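Local coordinates for protein cytochrome P450 268A2 Cyp268A2 (Mycobacterium marinum, PDB 6BLD) that belongs to the cytochrome P450 family and holds protoporphyrin IX with its iron inside a mostly helical single chain, at residues A68-V73 against M334-G339; E222-P227 against A234-E239; G139-L144 against G387-Q392; S17-W22 against V48-I53. All blocks are in the same frame, centred on the assembly; numbering follows the deposited sequence.

Contact 1. Residues A68-V73 against M334-G339; sequences ADIVAV and MFYASG
I70 reaches from helix 68-73 into the angle between M334, Y336 and the first turn of helix 336-339. This is the tight part of the contact, and the two branches of I70 have different partners. CG2, anti to the backbone N, meets M334 SD at 3.7 Å. It also approaches the Y336 ring obliquely, with I70 CG2 to Y336 CE2 at 3.9 Å. The other branch is extended (chi2 175°), which carries I70 CD1 to 3.3 Å from F335 O. That carbonyl already accepts from G339 N inside its own turn, and the methyl covers it from the I70 side. G339 has no side chain, and its CA comes to 4.0 Å from I70 CD1. The thioether of M334 lies against helix 68-73. M334 SD lies 3.3 Å from I70 O, a carbonyl that also takes a hydrogen bond from S74 OG.

Packing thins toward V73. The M334 chain bends at its last torsion (chi3 -103°), which brings M334 CE to V73 CG1 at 3.8 Å. The two side chains run alongside each other, pointing opposite ways. The far side of helix 68-73 is more open, and A68 there is exposed. On the buried side, F335 packs its ring against F33 and F88, and the Y336 side chain comes within about 4 Å of the haem at the nearest atoms. The arrangement is that of the P450 beta region: the B helix lies on the main sheet beside strand 331-335, just where the chain turns into the short K' helix.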
loop_
_atom_site.group_PDB
_atom_site.type_symbol
_atom_site.label_atom_id
_atom_site.label_comp_id
_atom_site.label_asym_id
_atom_site.label_seq_id
_atom_site.Cartn_x
_atom_site.Cartn_y
_atom_site.Cartn_z
ATOM N N ALA A 68 13.319 -9.460 -10.246
ATOM C CA ALA A 68 14.155 -8.699 -11.170
ATOM C C ALA A 68 13.323 -8.052 -12.271
ATOM O O ALA A 68 13.577 -6.905 -12.658
ATOM C CB ALA A 68 15.234 -9.600 -11.771
ATOM N N ASP A 69 12.320 -8.768 -12.784
ATOM C CA ASP A 69 11.473 -8.198 -13.827
ATOM C C ASP A 69 10.569 -7.102 -13.278
ATOM O O ASP A 69 10.268 -6.135 -13.985
ATOM C CB ASP A 69 10.642 -9.297 -14.489
ATOM C CG ASP A 69 11.486 -10.247 -15.318
ATOM O OD1 ASP A 69 12.512 -9.802 -15.871
ATOM O OD2 ASP A 69 11.121 -11.438 -15.419
ATOM N N ILE A 70 10.128 -7.238 -12.023
ATOM C CA ILE A 70 9.336 -6.188 -11.389
ATOM C C ILE A 70 10.158 -4.913 -11.256
ATOM O O ILE A 70 9.660 -3.805 -11.491
ATOM C CB ILE A 70 8.806 -6.678 -10.027
ATOM C CG1 ILE A 70 7.671 -7.683 -10.233
ATOM C CG2 ILE A 70 8.357 -5.509 -9.155
ATOM C CD1 ILE A 70 7.174 -8.310 -8.958
ATOM N N VAL A 71 11.435 -5.051 -10.894
ATOM C CA VAL A 71 12.327 -3.895 -10.838
ATOM C C VAL A 71 12.515 -3.300 -12.228
ATOM O O VAL A 71 12.535 -2.073 -12.398
ATOM C CB VAL A 71 13.670 -4.298 -10.199
ATOM C CG1 VAL A 71 14.721 -3.220 -10.416
ATOM C CG2 VAL A 71 13.484 -4.580 -8.713
ATOM N N ALA A 72 12.636 -4.156 -13.248
ATOM C CA ALA A 72 12.826 -3.667 -14.611
ATOM C C ALA A 72 11.646 -2.818 -15.068
ATOM O O ALA A 72 11.833 -1.744 -15.650
ATOM C CB ALA A 72 13.043 -4.842 -15.565
ATOM N N VAL A 73 10.421 -3.282 -14.811
ATOM C CA VAL A 73 9.241 -2.514 -15.198
ATOM C C VAL A 73 9.167 -1.210 -14.412
ATOM O O VAL A 73 8.873 -0.148 -14.972
ATOM C CB VAL A 73 7.969 -3.364 -15.015
ATOM C CG1 VAL A 73 6.717 -2.507 -15.169
ATOM C CG2 VAL A 73 7.955 -4.521 -16.005
ATOM N N MET A 334 2.504 -5.893 -12.014
ATOM C CA MET A 334 3.570 -6.324 -11.121
ATOM C C MET A 334 2.957 -6.967 -9.883
ATOM O O MET A 334 2.121 -6.355 -9.210
ATOM C CB MET A 334 4.438 -5.131 -10.723
ATOM C CG MET A 334 5.167 -4.483 -11.883
ATOM S SD MET A 334 6.377 -3.280 -11.324
ATOM C CE MET A 334 5.568 -1.737 -11.641
ATOM N N PHE A 335 3.361 -8.200 -9.592
ATOM C CA PHE A 335 2.841 -8.944 -8.446
ATOM C C PHE A 335 3.910 -8.937 -7.358
ATOM O O PHE A 335 4.781 -9.807 -7.303
ATOM C CB PHE A 335 2.436 -10.354 -8.857
ATOM C CG PHE A 335 1.231 -10.389 -9.754
ATOM C CD1 PHE A 335 -0.044 -10.375 -9.217
ATOM C CD2 PHE A 335 1.374 -10.424 -11.133
ATOM C CE1 PHE A 335 -1.161 -10.402 -10.037
ATOM C CE2 PHE A 335 0.264 -10.452 -11.959
ATOM C CZ PHE A 335 -1.007 -10.441 -11.409
ATOM N N TYR A 336 3.829 -7.934 -6.479
ATOM C CA TYR A 336 4.870 -7.722 -5.478
ATOM C C TYR A 336 4.985 -8.894 -4.509
ATOM O O TYR A 336 6.086 -9.197 -4.036
ATOM C CB TYR A 336 4.597 -6.431 -4.711
ATOM C CG TYR A 336 4.520 -5.198 -5.582
ATOM C CD1 TYR A 336 3.381 -4.401 -5.594
ATOM C CD2 TYR A 336 5.589 -4.825 -6.386
ATOM C CE1 TYR A 336 3.311 -3.269 -6.384
ATOM C CE2 TYR A 336 5.528 -3.696 -7.177
ATOM C CZ TYR A 336 4.389 -2.922 -7.173
ATOM O OH TYR A 336 4.331 -1.795 -7.960
ATOM N N ALA A 337 3.867 -9.553 -4.189
ATOM C CA ALA A 337 3.930 -10.717 -3.312
ATOM C C ALA A 337 4.698 -11.861 -3.959
ATOM O O ALA A 337 5.386 -12.618 -3.266
ATOM C CB ALA A 337 2.521 -11.172 -2.929
ATOM N N SER A 338 4.589 -12.004 -5.282
ATOM C CA SER A 338 5.388 -13.005 -5.979
ATOM C C SER A 338 6.858 -12.608 -6.005
ATOM O O SER A 338 7.740 -13.452 -5.798
ATOM C CB SER A 338 4.859 -13.205 -7.398
ATOM O OG SER A 338 5.692 -14.089 -8.127
ATOM N N GLY A 339 7.141 -11.328 -6.252
ATOM C CA GLY A 339 8.519 -10.870 -6.263
ATOM C C GLY A 339 9.197 -10.979 -4.914
ATOM O O GLY A 339 10.409 -11.208 -4.842
#

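Contact 2. Residues E222-P227 against A234-E239; sequences ERRDRP and ALVNAE
N237 ND2 donates to R223 O at 3.2 Å. The bond is nearly straight, with an N-H...O angle of 166°. R223 O lies in the amide plane of N237, but the amide nitrogen stands above the carbonyl plane of R223, 61° out of it. The amide is packed as well: P227 CB touches N237 ND2 at 3.5 Å, and N237 OD1 sits 3.6 Å from R224 CA.

Next to this bond, R224 and V236 meet. V236 CG2 touches both R223 CB and R224 CG, at 3.8 Å from each. The R224 chain runs extended from CG to NE, alongside V236. R224 NE then reaches V236 O at 3.4 Å in a weak, bent hydrogen bond, with the carbonyl near the guanidinium plane. A water at the guanidinium edge accepts from R224 NH2 at 2.7 Å. The same water lies 3.0 Å from V236 O.

The two segments are the last part of the G helix and a piece of the short H helix in P450 nomenclature. A tight connection joins them at the protein surface.

Further out, other groups set these side chains in place. N237 ND2 also bonds S233 O, one turn back in its own helix, which fixes the turn of the amide. The R223 guanidinium leads away from the contact, where it forms salt bridges to E222 and to D230 in the connection. R224 also has a long, weak ion pair with D247. R224 and V236 both rest on V250 of the long helix 247-278, which crosses the P450 core.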
loop_
_atom_site.group_PDB
_atom_site.type_symbol
_atom_site.label_atom_id
_atom_site.label_comp_id
_atom_site.label_asym_id
_atom_site.label_seq_id
_atom_site.Cartn_x
_atom_site.Cartn_y
_atom_site.Cartn_z
ATOM N N GLU A 222 -9.281 26.303 4.459
ATOM C CA GLU A 222 -8.712 26.780 5.716
ATOM C C GLU A 222 -7.255 27.187 5.545
ATOM O O GLU A 222 -6.821 28.208 6.090
ATOM C CB GLU A 222 -8.843 25.703 6.793
ATOM C CG GLU A 222 -8.094 26.026 8.078
ATOM C CD GLU A 222 -7.669 24.786 8.839
ATOM O OE1 GLU A 222 -8.516 24.201 9.546
ATOM O OE2 GLU A 222 -6.487 24.397 8.733
ATOM N N ARG A 223 -6.488 26.407 4.779
ATOM C CA ARG A 223 -5.056 26.656 4.658
ATOM C C ARG A 223 -4.750 27.761 3.654
ATOM O O ARG A 223 -3.684 28.377 3.730
ATOM C CB ARG A 223 -4.314 25.379 4.282
ATOM C CG ARG A 223 -4.388 24.298 5.332
ATOM C CD ARG A 223 -3.658 24.714 6.600
ATOM N NE ARG A 223 -3.053 23.580 7.302
ATOM C CZ ARG A 223 -3.149 23.361 8.612
ATOM N NH1 ARG A 223 -2.557 22.297 9.144
ATOM N NH2 ARG A 223 -3.818 24.196 9.395
ATOM N N ARG A 224 -5.659 28.037 2.718
ATOM C CA ARG A 224 -5.441 29.152 1.801
ATOM C C ARG A 224 -5.630 30.497 2.495
ATOM O O ARG A 224 -5.015 31.494 2.099
ATOM C CB ARG A 224 -6.373 29.027 0.595
ATOM C CG ARG A 224 -5.958 27.941 -0.389
ATOM C CD ARG A 224 -6.711 28.059 -1.707
ATOM N NE ARG A 224 -6.611 26.834 -2.493
ATOM C CZ ARG A 224 -7.582 25.931 -2.593
ATOM N NH1 ARG A 224 -8.732 26.120 -1.961
ATOM N NH2 ARG A 224 -7.404 24.841 -3.327
ATOM N N ASP A 225 -6.470 30.544 3.528
ATOM C CA ASP A 225 -6.620 31.744 4.339
ATOM C C ASP A 225 -5.362 31.969 5.166
ATOM O O ASP A 225 -4.650 32.959 4.971
ATOM C CB ASP A 225 -7.842 31.634 5.252
ATOM C CG ASP A 225 -9.144 31.881 4.520
ATOM O OD1 ASP A 225 -9.115 32.009 3.278
ATOM O OD2 ASP A 225 -10.198 31.943 5.187
ATOM N N ARG A 226 -5.089 31.057 6.094
ATOM C CA ARG A 226 -3.895 31.113 6.936
ATOM C C ARG A 226 -3.012 29.917 6.617
ATOM O O ARG A 226 -3.278 28.798 7.093
ATOM C CB ARG A 226 -4.272 31.129 8.417
ATOM C CG ARG A 226 -3.094 30.989 9.371
ATOM C CD ARG A 226 -3.515 30.328 10.677
ATOM N NE ARG A 226 -4.627 29.400 10.496
ATOM C CZ ARG A 226 -5.853 29.600 10.973
ATOM N NH1 ARG A 226 -6.124 30.701 11.661
ATOM N NH2 ARG A 226 -6.806 28.703 10.758
ATOM N N PRO A 227 -1.967 30.088 5.811
ATOM C CA PRO A 227 -1.094 28.956 5.490
ATOM C C PRO A 227 -0.272 28.523 6.692
ATOM O O PRO A 227 0.066 29.323 7.569
ATOM C CB PRO A 227 -0.197 29.503 4.372
ATOM C CG PRO A 227 -0.212 30.982 4.569
ATOM C CD PRO A 227 -1.576 31.316 5.096
ATOM N N ALA A 234 1.454 23.741 1.909
ATOM C CA ALA A 234 2.325 23.964 0.763
ATOM C C ALA A 234 1.657 23.547 -0.539
ATOM O O ALA A 234 1.900 24.162 -1.581
ATOM C CB ALA A 234 3.643 23.212 0.952
ATOM N N LEU A 235 0.807 22.520 -0.499
ATOM C CA LEU A 235 0.159 22.049 -1.718
ATOM C C LEU A 235 -0.890 23.042 -2.207
ATOM O O LEU A 235 -0.909 23.407 -3.389
ATOM C CB LEU A 235 -0.467 20.676 -1.482
ATOM C CG LEU A 235 -1.308 20.132 -2.638
ATOM C CD1 LEU A 235 -0.419 19.474 -3.682
ATOM C CD2 LEU A 235 -2.355 19.160 -2.128
ATOM N N VAL A 236 -1.776 23.489 -1.313
ATOM C CA VAL A 236 -2.874 24.365 -1.717
ATOM C C VAL A 236 -2.440 25.805 -1.935
ATOM O O VAL A 236 -3.191 26.581 -2.538
ATOM C CB VAL A 236 -4.014 24.334 -0.681
ATOM C CG1 VAL A 236 -4.385 22.897 -0.345
ATOM C CG2 VAL A 236 -3.622 25.097 0.577
ATOM N N ASN A 237 -1.252 26.187 -1.467
ATOM C CA ASN A 237 -0.746 27.542 -1.636
ATOM C C ASN A 237 0.334 27.645 -2.703
ATOM O O ASN A 237 0.790 28.754 -2.999
ATOM C CB ASN A 237 -0.200 28.074 -0.305
ATOM C CG ASN A 237 -1.296 28.341 0.707
ATOM O OD1 ASN A 237 -2.081 29.276 0.556
ATOM N ND2 ASN A 237 -1.352 27.518 1.749
ATOM N N ALA A 238 0.755 26.527 -3.285
ATOM C CA ALA A 238 1.818 26.545 -4.278
ATOM C C ALA A 238 1.319 27.095 -5.607
ATOM O O ALA A 238 0.135 26.997 -5.946
ATOM C CB ALA A 238 2.388 25.143 -4.485
ATOM N N GLU A 239 2.243 27.679 -6.362
ATOM C CA GLU A 239 1.968 28.181 -7.702
ATOM C C GLU A 239 2.547 27.193 -8.707
ATOM O O GLU A 239 3.769 27.089 -8.851
ATOM C CB GLU A 239 2.560 29.575 -7.894
ATOM C CG GLU A 239 1.659 30.543 -8.645
ATOM C CD GLU A 239 0.507 31.051 -7.796
ATOM O OE1 GLU A 239 -0.407 31.693 -8.357
ATOM O OE2 GLU A 239 0.512 30.810 -6.569
HETATM O O HOH W 1 -4.909 25.018 -4.385
#

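Contact 3. Residues G139-L144 against G387-Q392; sequences GIVDEL and GELLVQ
The Q392 amide and the D142 carboxylate are turned 41° apart. One face of the Q392 amide rests on V141, with V141 CG1 4.0 Å from Q392 CD. Q392 OE1 comes to 3.3 Å from D142 CA. D142 N is also near this oxygen, but the angle is too poor for a hydrogen bond.

V141 makes most of the apolar contacts. Its CG1 lies anti to the backbone N (chi1 -180°) and touches Q392 CB at 3.7 Å. V141 CG2 meets E388 CB at 3.7 Å and L389 CD2 at 3.9 Å. L144 CD2 closes the buried side at 4.0 Å from L389 CD2. The segment axes approach to 9.3 Å and cross at -45°. They belong to the D and L helices of the P450 fold.

The polar ends are served along helix 123-147. Q392 NE2 bonds K138 O, E388 forms a salt bridge with K138, and D142 pairs with R145. The contact thus has an apolar centre and polar groups at its outer side, where the bond to K138 O fixes which way the Q392 amide is flipped.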
loop_
_atom_site.group_PDB
_atom_site.type_symbol
_atom_site.label_atom_id
_atom_site.label_comp_id
_atom_site.label_asym_id
_atom_site.label_seq_id
_atom_site.Cartn_x
_atom_site.Cartn_y
_atom_site.Cartn_z
ATOM N N GLY A 139 1.113 6.032 23.637
ATOM C CA GLY A 139 -0.251 6.183 24.110
ATOM C C GLY A 139 -1.212 5.188 23.492
ATOM O O GLY A 139 -2.177 4.772 24.139
ATOM N N ILE A 140 -0.971 4.797 22.239
ATOM C CA ILE A 140 -1.848 3.832 21.582
ATOM C C ILE A 140 -1.717 2.462 22.238
ATOM O O ILE A 140 -2.718 1.805 22.547
ATOM C CB ILE A 140 -1.546 3.773 20.073
ATOM C CG1 ILE A 140 -2.182 4.969 19.362
ATOM C CG2 ILE A 140 -2.054 2.472 19.471
ATOM C CD1 ILE A 140 -1.494 5.353 18.074
ATOM N N VAL A 141 -0.480 2.013 22.466
ATOM C CA VAL A 141 -0.273 0.733 23.135
ATOM C C VAL A 141 -0.759 0.797 24.577
ATOM O O VAL A 141 -1.250 -0.201 25.121
ATOM C CB VAL A 141 1.208 0.318 23.050
ATOM C CG1 VAL A 141 1.435 -1.017 23.744
ATOM C CG2 VAL A 141 1.651 0.241 21.597
ATOM N N ASP A 142 -0.644 1.964 25.216
ATOM C CA ASP A 142 -1.174 2.128 26.565
ATOM C C ASP A 142 -2.690 1.978 26.576
ATOM O O ASP A 142 -3.251 1.267 27.419
ATOM C CB ASP A 142 -0.761 3.488 27.128
ATOM C CG ASP A 142 -1.258 3.708 28.544
ATOM O OD1 ASP A 142 -0.999 2.844 29.407
ATOM O OD2 ASP A 142 -1.906 4.746 28.796
ATOM N N GLU A 143 -3.374 2.642 25.641
ATOM C CA GLU A 143 -4.823 2.500 25.544
ATOM C C GLU A 143 -5.221 1.081 25.157
ATOM O O GLU A 143 -6.274 0.597 25.586
ATOM C CB GLU A 143 -5.386 3.502 24.537
ATOM C CG GLU A 143 -5.307 4.951 24.989
ATOM C CD GLU A 143 -5.269 5.921 23.824
ATOM O OE1 GLU A 143 -4.535 6.928 23.910
ATOM O OE2 GLU A 143 -5.974 5.677 22.821
ATOM N N LEU A 144 -4.400 0.406 24.350
ATOM C CA LEU A 144 -4.666 -0.991 24.027
ATOM C C LEU A 144 -4.570 -1.866 25.270
ATOM O O LEU A 144 -5.381 -2.779 25.462
ATOM C CB LEU A 144 -3.690 -1.476 22.954
ATOM C CG LEU A 144 -3.637 -2.986 22.710
ATOM C CD1 LEU A 144 -4.904 -3.463 22.022
ATOM C CD2 LEU A 144 -2.407 -3.366 21.900
ATOM N N GLY A 387 8.291 -1.274 18.956
ATOM C CA GLY A 387 9.075 -1.068 20.161
ATOM C C GLY A 387 8.202 -0.838 21.379
ATOM O O GLY A 387 8.518 -1.302 22.477
ATOM N N GLU A 388 7.086 -0.126 21.200
ATOM C CA GLU A 388 6.177 0.116 22.315
ATOM C C GLU A 388 5.385 -1.130 22.677
ATOM O O GLU A 388 5.083 -1.347 23.856
ATOM C CB GLU A 388 5.228 1.269 21.985
ATOM C CG GLU A 388 5.873 2.636 22.073
ATOM C CD GLU A 388 6.668 2.819 23.352
ATOM O OE1 GLU A 388 6.186 2.397 24.426
ATOM O OE2 GLU A 388 7.780 3.379 23.284
ATOM N N LEU A 389 5.035 -1.953 21.686
ATOM C CA LEU A 389 4.371 -3.216 21.984
ATOM C C LEU A 389 5.276 -4.137 22.789
ATOM O O LEU A 389 4.789 -4.938 23.594
ATOM C CB LEU A 389 3.927 -3.902 20.690
ATOM C CG LEU A 389 2.709 -3.300 19.985
ATOM C CD1 LEU A 389 2.589 -3.834 18.564
ATOM C CD2 LEU A 389 1.434 -3.565 20.772
ATOM N N LEU A 390 6.591 -4.033 22.595
ATOM C CA LEU A 390 7.526 -4.823 23.386
ATOM C C LEU A 390 7.839 -4.162 24.723
ATOM O O LEU A 390 8.185 -4.855 25.685
ATOM C CB LEU A 390 8.813 -5.058 22.596
ATOM C CG LEU A 390 8.685 -5.928 21.344
ATOM C CD1 LEU A 390 10.053 -6.385 20.859
ATOM C CD2 LEU A 390 7.783 -7.121 21.608
ATOM N N VAL A 391 7.727 -2.836 24.803
ATOM C CA VAL A 391 7.969 -2.144 26.065
ATOM C C VAL A 391 6.810 -2.376 27.028
ATOM O O VAL A 391 7.014 -2.697 28.205
ATOM C CB VAL A 391 8.206 -0.642 25.818
ATOM C CG1 VAL A 391 7.818 0.177 27.045
ATOM C CG2 VAL A 391 9.658 -0.389 25.447
ATOM N N GLN A 392 5.578 -2.237 26.541
ATOM C CA GLN A 392 4.408 -2.251 27.411
ATOM C C GLN A 392 3.771 -3.632 27.530
ATOM O O GLN A 392 3.348 -4.022 28.625
ATOM C CB GLN A 392 3.370 -1.246 26.903
ATOM C CG GLN A 392 3.925 0.154 26.685
ATOM C CD GLN A 392 2.850 1.221 26.741
ATOM O OE1 GLN A 392 1.829 1.054 27.407
ATOM N NE2 GLN A 392 3.075 2.326 26.040
#

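Contact 4. Residues S17-W22 against V48-I53; sequences SSRAFW and VEDALI
S17 O accepts from E49 N at 2.9 Å, with an N-H...O angle of 164°. The same oxygen accepts a hydrogen bond from a water, and that water also donates to E49 O. This double link ties the N-terminal part of the P450 fold to the loop between the first two strands of its main sheet. S17 lies just before helix 19-23. S17 OG hydrogen-bonds P46 O, at the start of the same loop.

E49 and D50 then flank the start of the helix. The E49 chain is extended beyond CG (chi2 177°), which carries E49 OE1 along S18 to 3.4 Å from S18 CB. A second water accepts from R19 N at 2.9 Å. It donates to E49 OE1 and, over a longer gap, to D50 OD2.

R19 bends at chi2 (-42°) and lays its guanidinium across the loop. D50 CB lies over one face of this group. R19 NE makes a weak hydrogen bond to E49 O at 3.4 Å. R19 NH2 has a long, weak ion pair with E89.

S18 is the N-cap of the helix and is also hydrogen-bonded to D15. S18 OG accepts from F21 N at 3.1 Å.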
loop_
_atom_site.group_PDB
_atom_site.type_symbol
_atom_site.label_atom_id
_atom_site.label_comp_id
_atom_site.label_asym_id
_atom_site.label_seq_id
_atom_site.Cartn_x
_atom_site.Cartn_y
_atom_site.Cartn_z
ATOM N N SER A 17 -7.034 -14.134 -12.391
ATOM C CA SER A 17 -8.047 -13.119 -12.641
ATOM C C SER A 17 -9.368 -13.348 -11.922
ATOM O O SER A 17 -10.138 -12.392 -11.779
ATOM C CB SER A 17 -8.332 -13.012 -14.148
ATOM O OG SER A 17 -7.141 -13.139 -14.904
ATOM N N SER A 18 -9.657 -14.567 -11.474
ATOM C CA SER A 18 -10.966 -14.867 -10.917
ATOM C C SER A 18 -11.114 -14.287 -9.512
ATOM O O SER A 18 -10.134 -14.009 -8.815
ATOM C CB SER A 18 -11.205 -16.377 -10.883
ATOM O OG SER A 18 -10.484 -16.985 -9.826
ATOM N N ARG A 19 -12.372 -14.104 -9.105
ATOM C CA ARG A 19 -12.658 -13.638 -7.752
ATOM C C ARG A 19 -12.223 -14.664 -6.713
ATOM O O ARG A 19 -11.725 -14.298 -5.641
ATOM C CB ARG A 19 -14.151 -13.338 -7.610
ATOM C CG ARG A 19 -14.562 -11.941 -8.041
ATOM C CD ARG A 19 -13.572 -10.898 -7.555
ATOM N NE ARG A 19 -13.805 -9.596 -8.171
ATOM C CZ ARG A 19 -14.534 -8.631 -7.621
ATOM N NH1 ARG A 19 -15.100 -8.819 -6.436
ATOM N NH2 ARG A 19 -14.694 -7.474 -8.251
ATOM N N ALA A 20 -12.404 -15.952 -7.012
ATOM C CA ALA A 20 -12.065 -16.995 -6.051
ATOM C C ALA A 20 -10.563 -17.060 -5.809
ATOM O O ALA A 20 -10.124 -17.337 -4.687
ATOM C CB ALA A 20 -12.590 -18.345 -6.536
ATOM N N PHE A 21 -9.760 -16.813 -6.847
ATOM C CA PHE A 21 -8.311 -16.807 -6.671
ATOM C C PHE A 21 -7.881 -15.714 -5.703
ATOM O O PHE A 21 -6.995 -15.926 -4.865
ATOM C CB PHE A 21 -7.616 -16.630 -8.021
ATOM C CG PHE A 21 -6.117 -16.567 -7.928
ATOM C CD1 PHE A 21 -5.367 -17.727 -7.821
ATOM C CD2 PHE A 21 -5.456 -15.347 -7.949
ATOM C CE1 PHE A 21 -3.989 -17.674 -7.736
ATOM C CE2 PHE A 21 -4.077 -15.288 -7.864
ATOM C CZ PHE A 21 -3.342 -16.455 -7.758
ATOM N N TRP A 22 -8.498 -14.539 -5.797
ATOM C CA TRP A 22 -8.174 -13.427 -4.917
ATOM C C TRP A 22 -8.955 -13.463 -3.612
ATOM O O TRP A 22 -8.745 -12.596 -2.757
ATOM C CB TRP A 22 -8.403 -12.104 -5.652
ATOM C CG TRP A 22 -7.413 -11.923 -6.757
ATOM C CD1 TRP A 22 -7.653 -11.998 -8.097
ATOM C CD2 TRP A 22 -6.009 -11.672 -6.614
ATOM N NE1 TRP A 22 -6.489 -11.796 -8.799
ATOM C CE2 TRP A 22 -5.465 -11.593 -7.911
ATOM C CE3 TRP A 22 -5.163 -11.498 -5.514
ATOM C CZ2 TRP A 22 -4.113 -11.348 -8.138
ATOM C CZ3 TRP A 22 -3.820 -11.255 -5.742
ATOM C CH2 TRP A 22 -3.308 -11.183 -7.044
ATOM N N VAL A 48 -9.204 -8.946 -15.006
ATOM C CA VAL A 48 -9.803 -9.357 -13.740
ATOM C C VAL A 48 -11.295 -9.588 -13.931
ATOM O O VAL A 48 -12.014 -8.723 -14.446
ATOM C CB VAL A 48 -9.534 -8.302 -12.656
ATOM C CG1 VAL A 48 -10.343 -8.602 -11.403
ATOM C CG2 VAL A 48 -8.052 -8.236 -12.334
ATOM N N GLU A 49 -11.764 -10.762 -13.519
ATOM C CA GLU A 49 -13.158 -11.136 -13.701
ATOM C C GLU A 49 -14.050 -10.423 -12.692
ATOM O O GLU A 49 -13.628 -10.093 -11.579
ATOM C CB GLU A 49 -13.328 -12.649 -13.563
ATOM C CG GLU A 49 -12.486 -13.457 -14.537
ATOM C CD GLU A 49 -12.630 -14.953 -14.333
ATOM O OE1 GLU A 49 -13.291 -15.363 -13.355
ATOM O OE2 GLU A 49 -12.080 -15.719 -15.152
ATOM N N ASP A 50 -15.301 -10.192 -13.098
ATOM C CA ASP A 50 -16.302 -9.542 -12.251
ATOM C C ASP A 50 -15.790 -8.205 -11.722
ATOM O O ASP A 50 -15.995 -7.849 -10.559
ATOM C CB ASP A 50 -16.726 -10.460 -11.101
ATOM C CG ASP A 50 -17.346 -11.756 -11.590
ATOM O OD1 ASP A 50 -18.106 -11.715 -12.581
ATOM O OD2 ASP A 50 -17.076 -12.814 -10.983
ATOM N N ALA A 51 -15.111 -7.459 -12.590
ATOM C CA ALA A 51 -14.493 -6.206 -12.189
ATOM C C ALA A 51 -15.557 -5.147 -11.902
ATOM O O ALA A 51 -16.733 -5.294 -12.247
ATOM C CB ALA A 51 -13.531 -5.718 -13.271
ATOM N N LEU A 52 -15.123 -4.063 -11.252
ATOM C CA LEU A 52 -16.029 -2.949 -10.984
ATOM C C LEU A 52 -16.603 -2.378 -12.273
ATOM O O LEU A 52 -17.736 -1.885 -12.283
ATOM C CB LEU A 52 -15.305 -1.859 -10.195
ATOM C CG LEU A 52 -14.893 -2.212 -8.765
ATOM C CD1 LEU A 52 -13.927 -1.174 -8.210
ATOM C CD2 LEU A 52 -16.118 -2.344 -7.872
ATOM N N ILE A 53 -15.841 -2.437 -13.361
ATOM C CA ILE A 53 -16.319 -2.056 -14.684
ATOM C C ILE A 53 -15.731 -3.031 -15.695
ATOM O O ILE A 53 -14.524 -3.295 -15.684
ATOM C CB ILE A 53 -15.949 -0.601 -15.041
ATOM C CG1 ILE A 53 -16.313 -0.293 -16.494
ATOM C CG2 ILE A 53 -14.474 -0.333 -14.785
ATOM C CD1 ILE A 53 -17.799 -0.182 -16.735
HETATM O O HOH W 2 -11.646 -11.259 -10.102
HETATM O O HOH W 3 -14.492 -14.685 -11.028
#

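In the fold
Along the chain contact 4 closes first. Contact 1 then opens, contact 3 opens within its span, and contact 2 forms and closes locally inside both. Contact 1 closes next and contact 3 last, so these two cross. Contacts 1 and 4 belong to the beta region around the mixed sheet. Their centres are about 21 Å apart and they touch, F335 CE1 to W22 CZ2 at 3.6 Å. Contacts 2 and 3 lie in the helical part, about 36 Å apart between centres. Contact 1 is about 38 Å from contact 2 and about 35 Å from contact 3, centre to centre, on the opposite side of the chain's centre from each. The four thus sample both halves of the P450 fold.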